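2,5-dihydroxypyridine 5,6-dioxygenase (Pseudomonas putida KT2440, PDB 7CN3) catalyses the iron(II)-dependent dioxygenolytic cleavage of the 2,5-dihydroxypyridine ring between carbons 5 and 6, yielding N-formylmaleamate in aerobic nicotinate degradation. Local coordinates at residues Ala122-Glu127 against Met288-Arg293; Asn70-Tyr75 against Thr100-His105; Pro272-Thr277 against Ala292-Gly297. One frame throughout, in Å; residues are numbered along the deposited sequence.

Contact 1: residues Ala122-Glu127 against Met288-Arg293; sequences AVEPPE and MCMDAR. With G6C (5-oxidanyl-1H-pyridin-2-one), chain M.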
loop_
_atom_site.group_PDB
_atom_site.type_symbol
_atom_site.label_atom_id
_atom_site.label_comp_id
_atom_site.label_asym_id
_atom_site.label_seq_id
_atom_site.Cartn_x
_atom_site.Cartn_y
_atom_site.Cartn_z
ATOM N N ALA C 122 -17.373 -16.549 -4.088
ATOM C CA ALA C 122 -15.981 -16.819 -4.475
ATOM C C ALA C 122 -15.056 -16.228 -3.410
ATOM O O ALA C 122 -14.739 -15.032 -3.468
ATOM C CB ALA C 122 -15.689 -16.241 -5.855
ATOM N N VAL C 123 -14.624 -17.065 -2.454
ATOM C CA VAL C 123 -13.949 -16.586 -1.241
ATOM C C VAL C 123 -12.724 -17.427 -0.909
ATOM O O VAL C 123 -11.895 -17.005 -0.101
ATOM C CB VAL C 123 -14.894 -16.559 -0.016
ATOM C CG1 VAL C 123 -15.916 -15.442 -0.137
ATOM C CG2 VAL C 123 -15.581 -17.939 0.200
ATOM N N GLU C 124 -12.598 -18.617 -1.514
ATOM C CA GLU C 124 -11.456 -19.492 -1.226
ATOM C C GLU C 124 -10.161 -18.940 -1.846
ATOM O O GLU C 124 -10.208 -18.147 -2.786
ATOM C CB GLU C 124 -11.731 -20.901 -1.755
ATOM C CG GLU C 124 -12.762 -21.688 -0.929
ATOM C CD GLU C 124 -12.210 -22.206 0.416
ATOM O OE1 GLU C 124 -11.789 -23.388 0.474
ATOM O OE2 GLU C 124 -12.227 -21.445 1.413
ATOM N N PRO C 125 -8.993 -19.359 -1.356
ATOM C CA PRO C 125 -7.739 -18.826 -1.907
ATOM C C PRO C 125 -7.628 -19.122 -3.395
ATOM O O PRO C 125 -8.129 -20.153 -3.882
ATOM C CB PRO C 125 -6.652 -19.563 -1.113
ATOM C CG PRO C 125 -7.309 -20.116 0.074
ATOM C CD PRO C 125 -8.767 -20.271 -0.218
ATOM N N PRO C 126 -6.964 -18.239 -4.146
ATOM C CA PRO C 126 -6.800 -18.456 -5.595
ATOM C C PRO C 126 -6.299 -19.831 -6.012
ATOM O O PRO C 126 -6.771 -20.350 -7.033
ATOM C CB PRO C 126 -5.801 -17.350 -5.977
ATOM C CG PRO C 126 -6.241 -16.187 -5.065
ATOM C CD PRO C 126 -6.572 -16.873 -3.739
ATOM N N GLU C 127 -5.343 -20.419 -5.287
ATOM C CA GLU C 127 -4.821 -21.728 -5.667
ATOM C C GLU C 127 -5.877 -22.818 -5.499
ATOM O O GLU C 127 -5.887 -23.801 -6.251
ATOM C CB GLU C 127 -3.579 -22.060 -4.838
ATOM C CG GLU C 127 -2.351 -21.107 -5.071
ATOM C CD GLU C 127 -2.592 -19.639 -4.617
ATOM O OE1 GLU C 127 -3.370 -19.409 -3.654
ATOM O OE2 GLU C 127 -2.013 -18.716 -5.242
ATOM N N MET C 288 -12.620 -21.377 4.209
ATOM C CA MET C 288 -13.592 -22.215 4.909
ATOM C C MET C 288 -13.409 -23.709 4.652
ATOM O O MET C 288 -14.174 -24.510 5.197
ATOM C CB MET C 288 -15.019 -21.795 4.527
ATOM C CG MET C 288 -15.369 -22.084 3.096
ATOM S SD MET C 288 -17.074 -21.573 2.728
ATOM C CE MET C 288 -16.919 -19.813 2.901
ATOM N N CYS C 289 -12.434 -24.102 3.830
ATOM C CA CYS C 289 -12.145 -25.504 3.521
ATOM C C CYS C 289 -13.308 -26.173 2.766
ATOM O O CYS C 289 -14.006 -27.064 3.279
ATOM C CB CYS C 289 -11.822 -26.290 4.796
ATOM S SG CYS C 289 -11.163 -27.894 4.382
ATOM N N MET C 290 -13.494 -25.741 1.513
ATOM C CA MET C 290 -14.513 -26.368 0.660
ATOM C C MET C 290 -14.128 -27.793 0.233
ATOM O O MET C 290 -15.014 -28.580 -0.124
ATOM C CB MET C 290 -14.800 -25.490 -0.561
ATOM C CG MET C 290 -15.577 -24.249 -0.186
ATOM S SD MET C 290 -17.181 -24.657 0.560
ATOM C CE MET C 290 -17.850 -25.756 -0.667
ATOM N N ASP C 291 -12.838 -28.149 0.292
ATOM C CA ASP C 291 -12.422 -29.526 0.024
ATOM C C ASP C 291 -13.146 -30.496 0.943
ATOM O O ASP C 291 -13.657 -31.536 0.507
ATOM C CB ASP C 291 -10.918 -29.685 0.258
ATOM C CG ASP C 291 -10.087 -29.295 -0.933
ATOM O OD1 ASP C 291 -9.834 -30.163 -1.796
ATOM O OD2 ASP C 291 -9.638 -28.128 -0.961
ATOM N N ALA C 292 -13.155 -30.181 2.239
ATOM C CA ALA C 292 -13.815 -31.031 3.219
ATOM C C ALA C 292 -15.299 -31.186 2.912
ATOM O O ALA C 292 -15.862 -32.264 3.108
ATOM C CB ALA C 292 -13.608 -30.457 4.618
ATOM N N ARG C 293 -15.949 -30.126 2.419
ATOM C CA ARG C 293 -17.378 -30.215 2.115
ATOM C C ARG C 293 -17.663 -31.024 0.852
ATOM O O ARG C 293 -18.696 -31.700 0.764
ATOM C CB ARG C 293 -17.975 -28.817 1.970
ATOM C CG ARG C 293 -18.190 -28.134 3.287
ATOM C CD ARG C 293 -18.825 -26.765 3.121
ATOM N NE ARG C 293 -18.919 -26.129 4.436
ATOM C CZ ARG C 293 -17.946 -25.407 4.985
ATOM N NH1 ARG C 293 -16.815 -25.200 4.330
ATOM N NH2 ARG C 293 -18.112 -24.886 6.180
HETATM O OB G6C M . -22.658 -24.263 4.447
HETATM C CG G6C M . -22.083 -24.180 3.214
HETATM C CD1 G6C M . -22.699 -24.854 2.165
HETATM C CD2 G6C M . -20.914 -23.449 3.026
HETATM N NE1 G6C M . -22.161 -24.790 0.948
HETATM C CE2 G6C M . -20.372 -23.405 1.751
HETATM C CZ G6C M . -21.027 -24.086 0.724
HETATM O OH G6C M . -20.537 -24.049 -0.545
HETATM O O HOH W 1 -10.326 -26.137 0.762
HETATM O O HOH W 2 -9.811 -23.003 2.775
#

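Contact 2: residues Asn70-Tyr75 against Thr100-His105; sequences NDMTAY and TMMLLH. With G6C (5-oxidanyl-1H-pyridin-2-one), chain M; EDO (1,2-ethanediol), chain N.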
loop_
_atom_site.group_PDB
_atom_site.type_symbol
_atom_site.label_atom_id
_atom_site.label_comp_id
_atom_site.label_asym_id
_atom_site.label_seq_id
_atom_site.Cartn_x
_atom_site.Cartn_y
_atom_site.Cartn_z
ATOM N N ASN C 70 -12.244 -16.657 12.855
ATOM C CA ASN C 70 -12.339 -15.858 11.642
ATOM C C ASN C 70 -13.117 -16.515 10.509
ATOM O O ASN C 70 -13.227 -15.920 9.438
ATOM C CB ASN C 70 -10.927 -15.505 11.161
ATOM C CG ASN C 70 -10.153 -14.718 12.198
ATOM O OD1 ASN C 70 -9.035 -15.079 12.581
ATOM N ND2 ASN C 70 -10.769 -13.648 12.690
ATOM N N ASP C 71 -13.657 -17.716 10.699
ATOM C CA ASP C 71 -14.334 -18.394 9.603
ATOM C C ASP C 71 -15.679 -17.732 9.299
ATOM O O ASP C 71 -16.497 -17.514 10.193
ATOM C CB ASP C 71 -14.541 -19.872 9.927
ATOM C CG ASP C 71 -14.964 -20.685 8.694
ATOM O OD1 ASP C 71 -16.149 -20.615 8.296
ATOM O OD2 ASP C 71 -14.099 -21.376 8.114
ATOM N N MET C 72 -15.921 -17.451 8.022
ATOM C CA MET C 72 -17.164 -16.783 7.640
ATOM C C MET C 72 -18.404 -17.585 8.027
ATOM O O MET C 72 -19.463 -16.994 8.273
ATOM C CB MET C 72 -17.168 -16.500 6.132
ATOM C CG MET C 72 -15.943 -15.721 5.642
ATOM S SD MET C 72 -15.700 -15.791 3.844
ATOM C CE MET C 72 -14.877 -14.209 3.567
ATOM N N THR C 73 -18.311 -18.916 8.092
ATOM C CA THR C 73 -19.495 -19.735 8.382
ATOM C C THR C 73 -19.757 -19.897 9.871
ATOM O O THR C 73 -20.693 -20.609 10.246
ATOM C CB THR C 73 -19.380 -21.136 7.748
ATOM O OG1 THR C 73 -18.462 -21.955 8.500
ATOM C CG2 THR C 73 -18.898 -21.042 6.307
ATOM N N ALA C 74 -18.956 -19.265 10.726
ATOM C CA ALA C 74 -19.064 -19.520 12.157
ATOM C C ALA C 74 -20.371 -18.965 12.713
ATOM O O ALA C 74 -21.187 -19.713 13.268
ATOM C CB ALA C 74 -17.851 -18.932 12.882
ATOM N N TYR C 75 -20.601 -17.655 12.548
ATOM C CA TYR C 75 -21.804 -16.981 13.040
ATOM C C TYR C 75 -22.734 -16.668 11.862
ATOM O O TYR C 75 -22.562 -15.667 11.162
ATOM C CB TYR C 75 -21.427 -15.721 13.821
ATOM C CG TYR C 75 -22.455 -15.316 14.871
ATOM C CD1 TYR C 75 -23.544 -14.518 14.533
ATOM C CD2 TYR C 75 -22.351 -15.748 16.192
ATOM C CE1 TYR C 75 -24.491 -14.131 15.483
ATOM C CE2 TYR C 75 -23.303 -15.376 17.152
ATOM C CZ TYR C 75 -24.364 -14.568 16.784
ATOM O OH TYR C 75 -25.310 -14.196 17.711
ATOM N N THR C 100 -17.790 -11.913 -2.617
ATOM C CA THR C 100 -16.505 -12.149 -1.976
ATOM C C THR C 100 -16.534 -11.849 -0.478
ATOM O O THR C 100 -15.472 -11.700 0.134
ATOM C CB THR C 100 -15.401 -11.327 -2.658
ATOM O OG1 THR C 100 -15.461 -9.964 -2.210
ATOM C CG2 THR C 100 -15.533 -11.387 -4.198
ATOM N N MET C 101 -17.724 -11.757 0.131
ATOM C CA MET C 101 -17.811 -11.548 1.571
ATOM C C MET C 101 -18.683 -12.563 2.299
ATOM O O MET C 101 -18.525 -12.701 3.516
ATOM C CB MET C 101 -18.289 -10.119 1.891
ATOM C CG MET C 101 -19.723 -9.781 1.563
ATOM S SD MET C 101 -20.129 -8.141 2.221
ATOM C CE MET C 101 -19.608 -8.344 3.894
ATOM N N MET C 102 -19.581 -13.269 1.599
ATOM C CA MET C 102 -20.342 -14.441 2.039
ATOM C C MET C 102 -21.665 -14.087 2.719
ATOM O O MET C 102 -21.713 -13.829 3.926
ATOM C CB MET C 102 -19.505 -15.335 2.957
ATOM C CG MET C 102 -19.972 -16.781 3.025
ATOM S SD MET C 102 -21.034 -17.079 4.433
ATOM C CE MET C 102 -20.909 -18.851 4.535
ATOM N N LEU C 103 -22.749 -14.135 1.945
ATOM C CA LEU C 103 -24.105 -13.900 2.417
ATOM C C LEU C 103 -24.911 -15.185 2.613
ATOM O O LEU C 103 -26.042 -15.118 3.123
ATOM C CB LEU C 103 -24.853 -12.994 1.424
ATOM C CG LEU C 103 -24.395 -11.556 1.123
ATOM C CD1 LEU C 103 -25.280 -10.945 0.049
ATOM C CD2 LEU C 103 -24.464 -10.709 2.372
ATOM N N LEU C 104 -24.379 -16.340 2.205
ATOM C CA LEU C 104 -25.125 -17.591 2.318
ATOM C C LEU C 104 -25.581 -17.824 3.759
ATOM O O LEU C 104 -24.888 -17.455 4.714
ATOM C CB LEU C 104 -24.275 -18.775 1.833
ATOM C CG LEU C 104 -24.822 -20.193 2.082
ATOM C CD1 LEU C 104 -25.947 -20.589 1.098
ATOM C CD2 LEU C 104 -23.687 -21.231 2.090
ATOM N N HIS C 105 -26.764 -18.433 3.894
ATOM C CA HIS C 105 -27.439 -18.741 5.156
ATOM C C HIS C 105 -28.109 -17.514 5.759
ATOM O O HIS C 105 -28.335 -17.478 6.975
ATOM C CB HIS C 105 -26.509 -19.367 6.213
ATOM C CG HIS C 105 -25.915 -20.683 5.811
ATOM N ND1 HIS C 105 -26.683 -21.778 5.476
ATOM C CD2 HIS C 105 -24.625 -21.084 5.708
ATOM C CE1 HIS C 105 -25.892 -22.791 5.166
ATOM N NE2 HIS C 105 -24.638 -22.399 5.309
HETATM O OB G6C M . -22.658 -24.263 4.447
HETATM C CG G6C M . -22.083 -24.180 3.214
HETATM C CD1 G6C M . -22.699 -24.854 2.165
HETATM C CD2 G6C M . -20.914 -23.449 3.026
HETATM N NE1 G6C M . -22.161 -24.790 0.948
HETATM C CE2 G6C M . -20.372 -23.405 1.751
HETATM C CZ G6C M . -21.027 -24.086 0.724
HETATM O OH G6C M . -20.537 -24.049 -0.545
HETATM C C1 EDO N . -25.325 -10.992 17.608
HETATM O O1 EDO N . -24.398 -10.563 16.597
HETATM C C2 EDO N . -24.572 -11.277 18.904
HETATM O O2 EDO N . -23.277 -11.828 18.617
#

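Contact 3: residues Pro272-Thr277 against Ala292-Gly297; sequences PRAQWT and ARAFYG. With G6C (5-oxidanyl-1H-pyridin-2-one), chain M.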
loop_
_atom_site.group_PDB
_atom_site.type_symbol
_atom_site.label_atom_id
_atom_site.label_comp_id
_atom_site.label_asym_id
_atom_site.label_seq_id
_atom_site.Cartn_x
_atom_site.Cartn_y
_atom_site.Cartn_z
ATOM N N PRO C 272 -14.240 -34.962 -7.257
ATOM C CA PRO C 272 -13.006 -35.749 -7.081
ATOM C C PRO C 272 -11.752 -34.899 -7.071
ATOM O O PRO C 272 -10.701 -35.380 -6.619
ATOM C CB PRO C 272 -13.015 -36.713 -8.279
ATOM C CG PRO C 272 -13.811 -35.983 -9.356
ATOM C CD PRO C 272 -14.764 -35.018 -8.635
ATOM N N ARG C 273 -11.828 -33.650 -7.537
ATOM C CA ARG C 273 -10.702 -32.732 -7.410
ATOM C C ARG C 273 -10.622 -32.104 -6.023
ATOM O O ARG C 273 -9.588 -31.518 -5.674
ATOM C CB ARG C 273 -10.784 -31.650 -8.496
ATOM C CG ARG C 273 -10.576 -32.209 -9.914
ATOM C CD ARG C 273 -10.669 -31.121 -10.989
ATOM N NE ARG C 273 -12.033 -30.612 -11.122
ATOM C CZ ARG C 273 -12.346 -29.409 -11.590
ATOM N NH1 ARG C 273 -11.383 -28.568 -11.971
ATOM N NH2 ARG C 273 -13.623 -29.034 -11.656
ATOM N N ALA C 274 -11.680 -32.204 -5.229
ATOM C CA ALA C 274 -11.570 -31.919 -3.808
ATOM C C ALA C 274 -10.995 -33.138 -3.100
ATOM O O ALA C 274 -11.113 -34.269 -3.575
ATOM C CB ALA C 274 -12.935 -31.553 -3.224
ATOM N N GLN C 275 -10.353 -32.905 -1.959
ATOM C CA GLN C 275 -9.581 -33.956 -1.313
ATOM C C GLN C 275 -9.758 -33.883 0.199
ATOM O O GLN C 275 -9.622 -32.809 0.795
ATOM C CB GLN C 275 -8.079 -33.852 -1.683
ATOM C CG GLN C 275 -7.726 -34.277 -3.127
ATOM C CD GLN C 275 -7.985 -35.762 -3.415
ATOM O OE1 GLN C 275 -7.486 -36.640 -2.715
ATOM N NE2 GLN C 275 -8.752 -36.040 -4.466
ATOM N N TRP C 276 -10.036 -35.036 0.804
ATOM C CA TRP C 276 -10.179 -35.128 2.254
ATOM C C TRP C 276 -8.876 -34.764 2.965
ATOM O O TRP C 276 -8.917 -34.224 4.073
ATOM C CB TRP C 276 -10.660 -36.545 2.636
ATOM C CG TRP C 276 -10.439 -36.947 4.074
ATOM C CD1 TRP C 276 -11.152 -36.524 5.169
ATOM C CD2 TRP C 276 -9.424 -37.837 4.577
ATOM N NE1 TRP C 276 -10.646 -37.104 6.314
ATOM C CE2 TRP C 276 -9.581 -37.901 5.977
ATOM C CE3 TRP C 276 -8.407 -38.586 3.977
ATOM C CZ2 TRP C 276 -8.761 -38.695 6.783
ATOM C CZ3 TRP C 276 -7.586 -39.348 4.775
ATOM C CH2 TRP C 276 -7.769 -39.403 6.165
ATOM N N THR C 277 -7.720 -34.987 2.329
ATOM C CA THR C 277 -6.440 -34.638 2.950
ATOM C C THR C 277 -6.097 -33.155 2.869
ATOM O O THR C 277 -5.179 -32.727 3.567
ATOM C CB THR C 277 -5.275 -35.415 2.313
ATOM O OG1 THR C 277 -5.326 -35.288 0.883
ATOM C CG2 THR C 277 -5.321 -36.881 2.709
ATOM N N ALA C 292 -13.155 -30.181 2.239
ATOM C CA ALA C 292 -13.815 -31.031 3.219
ATOM C C ALA C 292 -15.299 -31.186 2.912
ATOM O O ALA C 292 -15.862 -32.264 3.108
ATOM C CB ALA C 292 -13.608 -30.457 4.618
ATOM N N ARG C 293 -15.949 -30.126 2.419
ATOM C CA ARG C 293 -17.378 -30.215 2.115
ATOM C C ARG C 293 -17.663 -31.024 0.852
ATOM O O ARG C 293 -18.696 -31.700 0.764
ATOM C CB ARG C 293 -17.975 -28.817 1.970
ATOM C CG ARG C 293 -18.190 -28.134 3.287
ATOM C CD ARG C 293 -18.825 -26.765 3.121
ATOM N NE ARG C 293 -18.919 -26.129 4.436
ATOM C CZ ARG C 293 -17.946 -25.407 4.985
ATOM N NH1 ARG C 293 -16.815 -25.200 4.330
ATOM N NH2 ARG C 293 -18.112 -24.886 6.180
ATOM N N ALA C 294 -16.794 -30.955 -0.145
ATOM C CA ALA C 294 -17.173 -31.419 -1.470
ATOM C C ALA C 294 -16.613 -32.787 -1.843
ATOM O O ALA C 294 -17.042 -33.335 -2.851
ATOM C CB ALA C 294 -16.732 -30.400 -2.536
ATOM N N PHE C 295 -15.676 -33.354 -1.083
ATOM C CA PHE C 295 -14.877 -34.442 -1.644
ATOM C C PHE C 295 -15.715 -35.682 -1.963
ATOM O O PHE C 295 -16.703 -36.011 -1.293
ATOM C CB PHE C 295 -13.675 -34.787 -0.740
ATOM C CG PHE C 295 -14.010 -35.464 0.580
ATOM C CD1 PHE C 295 -14.037 -36.852 0.681
ATOM C CD2 PHE C 295 -14.164 -34.715 1.744
ATOM C CE1 PHE C 295 -14.284 -37.467 1.906
ATOM C CE2 PHE C 295 -14.404 -35.319 2.965
ATOM C CZ PHE C 295 -14.466 -36.697 3.053
ATOM N N TYR C 296 -15.305 -36.342 -3.032
ATOM C CA TYR C 296 -16.093 -37.370 -3.695
ATOM C C TYR C 296 -16.458 -38.489 -2.726
ATOM O O TYR C 296 -15.588 -39.089 -2.088
ATOM C CB TYR C 296 -15.283 -37.902 -4.879
ATOM C CG TYR C 296 -15.969 -38.838 -5.850
ATOM C CD1 TYR C 296 -16.728 -38.338 -6.910
ATOM C CD2 TYR C 296 -15.789 -40.228 -5.759
ATOM C CE1 TYR C 296 -17.308 -39.187 -7.845
ATOM C CE2 TYR C 296 -16.364 -41.088 -6.698
ATOM C CZ TYR C 296 -17.133 -40.559 -7.721
ATOM O OH TYR C 296 -17.723 -41.397 -8.624
ATOM N N GLY C 297 -17.755 -38.743 -2.594
ATOM C CA GLY C 297 -18.225 -39.817 -1.763
ATOM C C GLY C 297 -18.412 -39.522 -0.291
ATOM O O GLY C 297 -18.778 -40.436 0.442
HETATM O OB G6C M . -22.658 -24.263 4.447
HETATM C CG G6C M . -22.083 -24.180 3.214
HETATM C CD1 G6C M . -22.699 -24.854 2.165
HETATM C CD2 G6C M . -20.914 -23.449 3.026
HETATM N NE1 G6C M . -22.161 -24.790 0.948
HETATM C CE2 G6C M . -20.372 -23.405 1.751
HETATM C CZ G6C M . -21.027 -24.086 0.724
HETATM O OH G6C M . -20.537 -24.049 -0.545
HETATM O O HOH W 3 -12.088 -36.729 -3.619
#

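Contact 1: residues Ala122-Glu127 against Met288-Arg293
Glu-124 and Met-288 have the nearest CA atoms of the two segments, 7.0 Å apart, and the gap is bridged by the Glu-124 carboxylate, which binds main-chain N-H groups at the start of helix 290-294. Met-290 N donates to OE1 of Glu-124 over 3.1 Å in an almost linear bond (178°), reaching the oxygen from above the carboxylate plane. Met-288 N meets Glu-124 OE2 on its syn side at 2.8 Å, a more bent bond. Two waters donate to OE1 as well: one accepts from Cys-289 N, the other links OE1 to Asp-291 through its N and OD2. This bonding at an N-terminal helix end probably favours the ionised carboxylate. With a glutamine in place of Glu-124, only one oxygen would remain to accept, and Met-288 N or Met-290 N would probably lose its mate. Apolar packing runs beside the polar grip: CE of Met-288, swung round by a bend at chi3 (66°), touches Val-123 CG2 at 3.5 Å, the two side chains crossing at about a right angle. Beyond lies the bound 5-oxidanyl-1H-pyridin-2-one. Met-290 CE comes within 3.2 Å of the ligand OH, while Arg-293 lays one guanidinium face over ligand CD2. Arg-293 NH1 also donates to Met-288 O at 2.9 Å, and its NE makes a salt bridge to Asp-320, a predicted iron ligand. Val-123, Met-288 and Met-290 all lean on His-189 of strand 187-189, the outermost strand of the parallel sheet within this chain, while Pro-126, opening helix 126-131, packs against helix 37-49.

Contact 2: residues Asn70-Tyr75 against Thr100-His105
Met-102 and Thr-73 meet methyl to methyl, Met-102 CE lying 3.5 Å from Thr-73 CG2, a carbon pair closer than usual van der Waals contact. Met-102 leaves its backbone with CG opposite the N (chi1 -157°) and then bends at chi2, which carries SD past the Met-72 carbonyl and CE to Thr-73. Nearer the main chain, Met-102 CB packs 3.9 Å from SD of Met-72, the two methionines slanting past each other; the Met-72 chain runs extended beyond CG until CE reaches the Met-101 carbonyl, 3.9 Å from its O. Behind the threonine, Asp-71 OD1 accepts from Thr-73 N at 2.8 Å, on the anti side, an Asx turn, and also takes the Thr-73 hydroxyl, OG1, at 2.7 Å from above the carboxylate plane. A type I beta turn from Asp-71 to Ala-74 overlaps it, closed by Ala-74 N donating to Asp-71 O. The other carboxylate oxygen, OD2, is held by a salt bridge to Lys-220. On the facing loop, which follows strand 96-99 of the parallel sheet, Asp-99 accepts from the backbone N atoms of Met-101, Met-102 and Leu-103. That loop continues to the bound pyridinone: Leu-104 CD2 packs 3.5 Å from ligand CG, and His-105 NE2 donates to ligand OB at 2.9 Å (162°), the oxygen lying in the plane of the imidazole. Leu-104 CG sits over a face of that ring, and Glu-308 is hydrogen-bonded to its ND1.

Contact 3: residues Pro272-Thr277 against Ala292-Gly297
Trp-276 CB rests as a knob on the face of the Phe-295 ring, 3.7 Å from its centroid and only 6° off the ring normal, a CH-pi contact. The indole and phenyl side chains run side by side in the same direction, but their planes stand 52° apart, so the pair is oblique and the methylene makes the central contact. Phe-295 CG stands between its own N and carbonyl carbon (chi1 70°), which lays the ring against Trp-276 while its edge faces Ala-292 CA. Further along, the small Ala-274 methyl fits where the helix ends: Ala-274 CB lies 3.8 Å from Phe-295 CA and 4.0 Å from Ala-294 CB. Pro-272 lies alongside the base of Tyr-296, its CA 3.8 Å from Tyr-296 CB. Between these contacts a water donates to Ala-274 O (2.6 Å) and accepts from Tyr-296 N. Trp-276 NE1 is bound by Gly-213 O, and its ring makes a cation-pi contact with Arg-324. The contact thus folds the loop following strand 263-269 onto the end of helix 290-294; Tyr-296 packs on strand 340-341, and Trp-276 touches Phe-243 of a neighbouring subunit.

Overall arrangement
Contact 2 comes first along the chain, joining the loop after strand 53-58 to the one after strand 96-99 and closing a 24-residue excursion through helix 85-92 and strand 96-99. Contact 1 follows in series and closes a much longer loop, 160 residues between its segments, tying the end of strand 118-121 to helix 290-294. Contact 3 opens inside that span, at 272-277, but its second segment, 292-297, overlaps the end of contact 1 and runs beyond it, sharing Ala-292 and Arg-293. Asp-291 OD1 and Gln-275 N, 2.8 Å apart, join contacts 1 and 3. Contacts 1 and 2 pack together, Met-288 CA against Asp-71 OD2, and border the pyridinone, which contact 3 meets only through Arg-293.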